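Local coordinates for protein ribose-phosphate pyrophosphokinase (PDB 4TWB) that transfers a pyrophosphoryl group from ATP to ribose 5-phosphate, making the central metabolite phosphoribosyl diphosphate (PRPP), at residues A[1-13]-A[45-57]. Residues are numbered along the deposited sequence; the frame is centred on the assembly and turned at random.
Sequences MIIIGGSATNGID and IRDEEVLLVQTTD
Strands 2-5 and 49-53 run as parallel neighbours inside the mixed sheet of the N-terminal, PRTase-like domain, with Ile-2 opposite Val-50 and Ile-4 opposite Leu-52. Backbone bonds run from Ile-2 N to Glu-49 O (2.9 Å), Ile-4 N to Leu-51 O and Gly-6 N to Val-53 O, answered by Leu-51 N on Ile-2 O and Val-53 N on Ile-4 O. On the face bearing Ile-2 and Ile-4, the CD1 methyls of Ile-4 and Ile-45 meet tip to tip at 3.7 Å, while Val-50 CG1 packs beside Ile-4 CG1 at 3.6 Å. Glu-48 bends at chi2 (70°) and brings OE2 to Met-1 N, 3.2 Å away, a salt bridge using the anti lone pair; the side chains of Glu-48 and Ile-2 cross at about a right angle, Glu-48 CG 3.5 Å from Ile-2 CG2. Replacing Glu-48 by an alanine would probably leave the terminal amino group without this carboxylate and strip the CG contact from Ile-2. Gln-54 OE1 accepts a hydrogen bond from Ala-8 N in its side-chain carbonyl plane (2.6 Å), and Thr-55 N binds Ala-8 O (2.7 Å), tying the loop after 2-5 to residues just past 49-53; Ser-7 OG hydrogen-bonds to Glu-66 OE2. Helix 60-76 covers the Ile-4 and Leu-52 face through Ile-74 and Leu-67, Asp-13 of helix 12-20 lies against Val-53 on the other, and strands 24-31 and 81-86 flank the pair.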
loop_
_atom_site.group_PDB
_atom_site.type_symbol
_atom_site.label_atom_id
_atom_site.label_comp_id
_atom_site.label_asym_id
_atom_site.label_seq_id
_atom_site.Cartn_x
_atom_site.Cartn_y
_atom_site.Cartn_z
ATOM N N MET A 1 13.967 -16.110 21.505
ATOM C CA MET A 1 13.718 -15.860 20.087
ATOM C C MET A 1 12.440 -16.522 19.607
ATOM O O MET A 1 12.187 -17.684 19.927
ATOM C CB MET A 1 14.868 -16.381 19.230
ATOM C CG MET A 1 16.062 -15.464 19.165
ATOM S SD MET A 1 17.094 -15.873 17.743
ATOM C CE MET A 1 16.034 -15.324 16.423
ATOM N N ILE A 2 11.644 -15.783 18.832
ATOM C CA ILE A 2 10.492 -16.375 18.152
ATOM C C ILE A 2 10.319 -15.833 16.739
ATOM O O ILE A 2 10.827 -14.762 16.393
ATOM C CB ILE A 2 9.173 -16.187 18.927
ATOM C CG1 ILE A 2 8.761 -14.721 18.937
ATOM C CG2 ILE A 2 9.299 -16.705 20.345
ATOM C CD1 ILE A 2 7.423 -14.513 19.578
ATOM N N ILE A 3 9.599 -16.595 15.929
ATOM C CA ILE A 3 9.352 -16.234 14.549
ATOM C C ILE A 3 7.909 -15.801 14.435
ATOM O O ILE A 3 7.001 -16.535 14.833
ATOM C CB ILE A 3 9.549 -17.443 13.608
ATOM C CG1 ILE A 3 11.017 -17.855 13.563
ATOM C CG2 ILE A 3 9.043 -17.118 12.219
ATOM C CD1 ILE A 3 11.226 -19.194 12.912
ATOM N N ILE A 4 7.692 -14.608 13.894
ATOM C CA ILE A 4 6.339 -14.171 13.605
ATOM C C ILE A 4 6.138 -14.167 12.116
ATOM O O ILE A 4 6.844 -13.468 11.405
ATOM C CB ILE A 4 6.042 -12.762 14.153
ATOM C CG1 ILE A 4 6.176 -12.743 15.678
ATOM C CG2 ILE A 4 4.640 -12.345 13.755
ATOM C CD1 ILE A 4 6.115 -11.372 16.272
ATOM N N GLY A 5 5.167 -14.946 11.655
ATOM C CA GLY A 5 4.813 -14.974 10.250
ATOM C C GLY A 5 3.786 -13.924 9.873
ATOM O O GLY A 5 2.658 -13.929 10.374
ATOM N N GLY A 6 4.169 -13.022 8.980
ATOM C CA GLY A 6 3.261 -11.987 8.523
ATOM C C GLY A 6 2.145 -12.515 7.647
ATOM O O GLY A 6 1.866 -13.715 7.621
ATOM N N SER A 7 1.505 -11.601 6.929
ATOM C CA SER A 7 0.416 -11.936 6.023
ATOM C C SER A 7 0.901 -12.540 4.716
ATOM O O SER A 7 0.103 -13.073 3.935
ATOM C CB SER A 7 -0.378 -10.675 5.698
ATOM O OG SER A 7 0.463 -9.677 5.148
ATOM N N ALA A 8 2.206 -12.425 4.470
ATOM C CA ALA A 8 2.816 -12.907 3.229
ATOM C C ALA A 8 4.164 -13.587 3.482
ATOM O O ALA A 8 5.233 -12.992 3.365
ATOM C CB ALA A 8 2.960 -11.772 2.219
ATOM N N THR A 9 4.086 -14.849 3.862
ATOM C CA THR A 9 5.241 -15.703 3.996
ATOM C C THR A 9 4.919 -16.748 2.957
ATOM O O THR A 9 3.737 -17.000 2.690
ATOM C CB THR A 9 5.248 -16.379 5.361
ATOM O OG1 THR A 9 4.310 -17.464 5.359
ATOM C CG2 THR A 9 4.858 -15.391 6.435
ATOM N N ASN A 10 5.919 -17.356 2.334
ATOM C CA ASN A 10 5.565 -18.370 1.341
ATOM C C ASN A 10 5.958 -19.747 1.834
ATOM O O ASN A 10 6.517 -20.561 1.106
ATOM C CB ASN A 10 6.164 -18.049 -0.024
ATOM C CG ASN A 10 5.522 -16.834 -0.662
ATOM O OD1 ASN A 10 4.394 -16.899 -1.159
ATOM N ND2 ASN A 10 6.245 -15.715 -0.659
ATOM N N GLY A 11 5.649 -19.988 3.100
ATOM C CA GLY A 11 6.062 -21.195 3.779
ATOM C C GLY A 11 7.361 -20.935 4.505
ATOM O O GLY A 11 7.803 -21.745 5.317
ATOM N N ILE A 12 7.973 -19.793 4.217
ATOM C CA ILE A 12 9.298 -19.507 4.748
ATOM C C ILE A 12 9.319 -19.418 6.272
ATOM O O ILE A 12 10.279 -19.864 6.908
ATOM C CB ILE A 12 9.897 -18.224 4.146
ATOM C CG1 ILE A 12 10.241 -18.438 2.680
ATOM C CG2 ILE A 12 11.146 -17.819 4.899
ATOM C CD1 ILE A 12 10.822 -17.214 2.020
ATOM N N ASP A 13 8.266 -18.846 6.854
ATOM C CA ASP A 13 8.160 -18.759 8.309
ATOM C C ASP A 13 8.106 -20.158 8.943
ATOM O O ASP A 13 8.769 -20.424 9.943
ATOM C CB ASP A 13 6.940 -17.919 8.721
ATOM C CG ASP A 13 5.621 -18.489 8.197
ATOM O OD1 ASP A 13 5.604 -19.104 7.098
ATOM O OD2 ASP A 13 4.593 -18.315 8.887
ATOM N N ILE A 45 5.044 -11.226 23.873
ATOM C CA ILE A 45 6.322 -11.046 23.217
ATOM C C ILE A 45 7.190 -10.251 24.163
ATOM O O ILE A 45 8.394 -10.139 23.968
ATOM C CB ILE A 45 6.140 -10.213 21.943
ATOM C CG1 ILE A 45 5.488 -11.043 20.837
ATOM C CG2 ILE A 45 7.457 -9.644 21.469
ATOM C CD1 ILE A 45 5.150 -10.209 19.633
ATOM N N ARG A 46 6.550 -9.708 25.196
ATOM C CA ARG A 46 7.167 -8.757 26.124
ATOM C C ARG A 46 8.676 -8.517 25.934
ATOM O O ARG A 46 9.082 -7.399 25.620
ATOM C CB ARG A 46 6.816 -9.100 27.584
ATOM C CG ARG A 46 7.274 -8.071 28.632
ATOM C CD ARG A 46 7.065 -6.611 28.197
ATOM N NE ARG A 46 5.689 -6.321 27.795
ATOM C CZ ARG A 46 5.265 -5.127 27.388
ATOM N NH1 ARG A 46 6.113 -4.101 27.336
ATOM N NH2 ARG A 46 3.997 -4.954 27.035
ATOM N N ASP A 47 9.513 -9.536 26.112
ATOM C CA ASP A 47 10.954 -9.295 25.964
ATOM C C ASP A 47 11.670 -10.199 24.956
ATOM O O ASP A 47 12.901 -10.310 24.963
ATOM C CB ASP A 47 11.651 -9.319 27.325
ATOM C CG ASP A 47 11.644 -7.957 27.998
ATOM O OD1 ASP A 47 12.270 -7.021 27.450
ATOM O OD2 ASP A 47 11.011 -7.826 29.070
ATOM N N GLU A 48 10.885 -10.809 24.076
ATOM C CA GLU A 48 11.395 -11.710 23.054
ATOM C C GLU A 48 12.198 -10.997 21.949
ATOM O O GLU A 48 12.008 -9.803 21.687
ATOM C CB GLU A 48 10.228 -12.473 22.433
ATOM C CG GLU A 48 10.527 -13.923 22.148
ATOM C CD GLU A 48 10.662 -14.726 23.418
ATOM O OE1 GLU A 48 9.690 -14.719 24.215
ATOM O OE2 GLU A 48 11.737 -15.349 23.612
ATOM N N GLU A 49 13.113 -11.736 21.321
ATOM C CA GLU A 49 13.740 -11.295 20.080
ATOM C C GLU A 49 12.916 -11.861 18.936
ATOM O O GLU A 49 12.642 -13.063 18.882
ATOM C CB GLU A 49 15.173 -11.800 19.985
ATOM C CG GLU A 49 16.198 -10.903 20.660
ATOM C CD GLU A 49 17.610 -11.474 20.589
ATOM O OE1 GLU A 49 18.557 -10.694 20.324
ATOM O OE2 GLU A 49 17.766 -12.702 20.797
ATOM N N VAL A 50 12.502 -11.003 18.018
ATOM C CA VAL A 50 11.572 -11.443 16.989
ATOM C C VAL A 50 12.203 -11.582 15.603
ATOM O O VAL A 50 13.076 -10.808 15.199
ATOM C CB VAL A 50 10.353 -10.520 16.916
ATOM C CG1 VAL A 50 9.353 -11.042 15.895
ATOM C CG2 VAL A 50 9.709 -10.422 18.275
ATOM N N LEU A 51 11.759 -12.605 14.890
ATOM C CA LEU A 51 12.106 -12.767 13.492
ATOM C C LEU A 51 10.813 -12.664 12.715
ATOM O O LEU A 51 10.032 -13.618 12.679
ATOM C CB LEU A 51 12.753 -14.129 13.237
ATOM C CG LEU A 51 14.113 -14.402 13.879
ATOM C CD1 LEU A 51 14.677 -15.726 13.381
ATOM C CD2 LEU A 51 15.084 -13.261 13.606
ATOM N N LEU A 52 10.587 -11.498 12.114
ATOM C CA LEU A 52 9.390 -11.261 11.328
ATOM C C LEU A 52 9.637 -11.724 9.894
ATOM O O LEU A 52 10.604 -11.306 9.261
ATOM C CB LEU A 52 9.067 -9.770 11.334
ATOM C CG LEU A 52 7.631 -9.290 11.087
ATOM C CD1 LEU A 52 7.692 -8.022 10.238
ATOM C CD2 LEU A 52 6.752 -10.339 10.433
ATOM N N VAL A 53 8.775 -12.594 9.388
ATOM C CA VAL A 53 8.797 -12.950 7.983
ATOM C C VAL A 53 7.638 -12.297 7.228
ATOM O O VAL A 53 6.481 -12.657 7.431
ATOM C CB VAL A 53 8.712 -14.461 7.802
ATOM C CG1 VAL A 53 8.636 -14.804 6.312
ATOM C CG2 VAL A 53 9.915 -15.131 8.453
ATOM N N GLN A 54 7.967 -11.326 6.376
ATOM C CA GLN A 54 7.000 -10.642 5.517
ATOM C C GLN A 54 7.632 -10.398 4.166
ATOM O O GLN A 54 8.539 -9.584 4.053
ATOM C CB GLN A 54 6.609 -9.270 6.085
ATOM C CG GLN A 54 5.216 -9.190 6.657
ATOM C CD GLN A 54 4.131 -9.414 5.627
ATOM O OE1 GLN A 54 3.562 -10.495 5.543
ATOM N NE2 GLN A 54 3.838 -8.397 4.844
ATOM N N THR A 55 7.164 -11.081 3.134
ATOM C CA THR A 55 7.644 -10.762 1.803
ATOM C C THR A 55 6.737 -9.689 1.250
ATOM O O THR A 55 5.632 -9.511 1.741
ATOM C CB THR A 55 7.655 -11.980 0.873
ATOM O OG1 THR A 55 8.492 -11.702 -0.253
ATOM C CG2 THR A 55 6.268 -12.298 0.388
ATOM N N THR A 56 7.201 -8.961 0.242
ATOM C CA THR A 56 6.410 -7.869 -0.298
ATOM C C THR A 56 6.154 -8.010 -1.792
ATOM O O THR A 56 6.120 -7.014 -2.514
ATOM C CB THR A 56 7.022 -6.486 0.034
ATOM O OG1 THR A 56 8.298 -6.350 -0.600
ATOM C CG2 THR A 56 7.183 -6.323 1.541
ATOM N N ASP A 57 5.955 -9.247 -2.246
ATOM C CA ASP A 57 5.476 -9.498 -3.608
ATOM C C ASP A 57 4.048 -8.963 -3.817
ATOM O O ASP A 57 3.452 -8.406 -2.896
ATOM C CB ASP A 57 5.556 -10.992 -3.963
ATOM C CG ASP A 57 4.715 -11.866 -3.056
ATOM O OD1 ASP A 57 4.328 -12.975 -3.488
ATOM O OD2 ASP A 57 4.438 -11.460 -1.913
#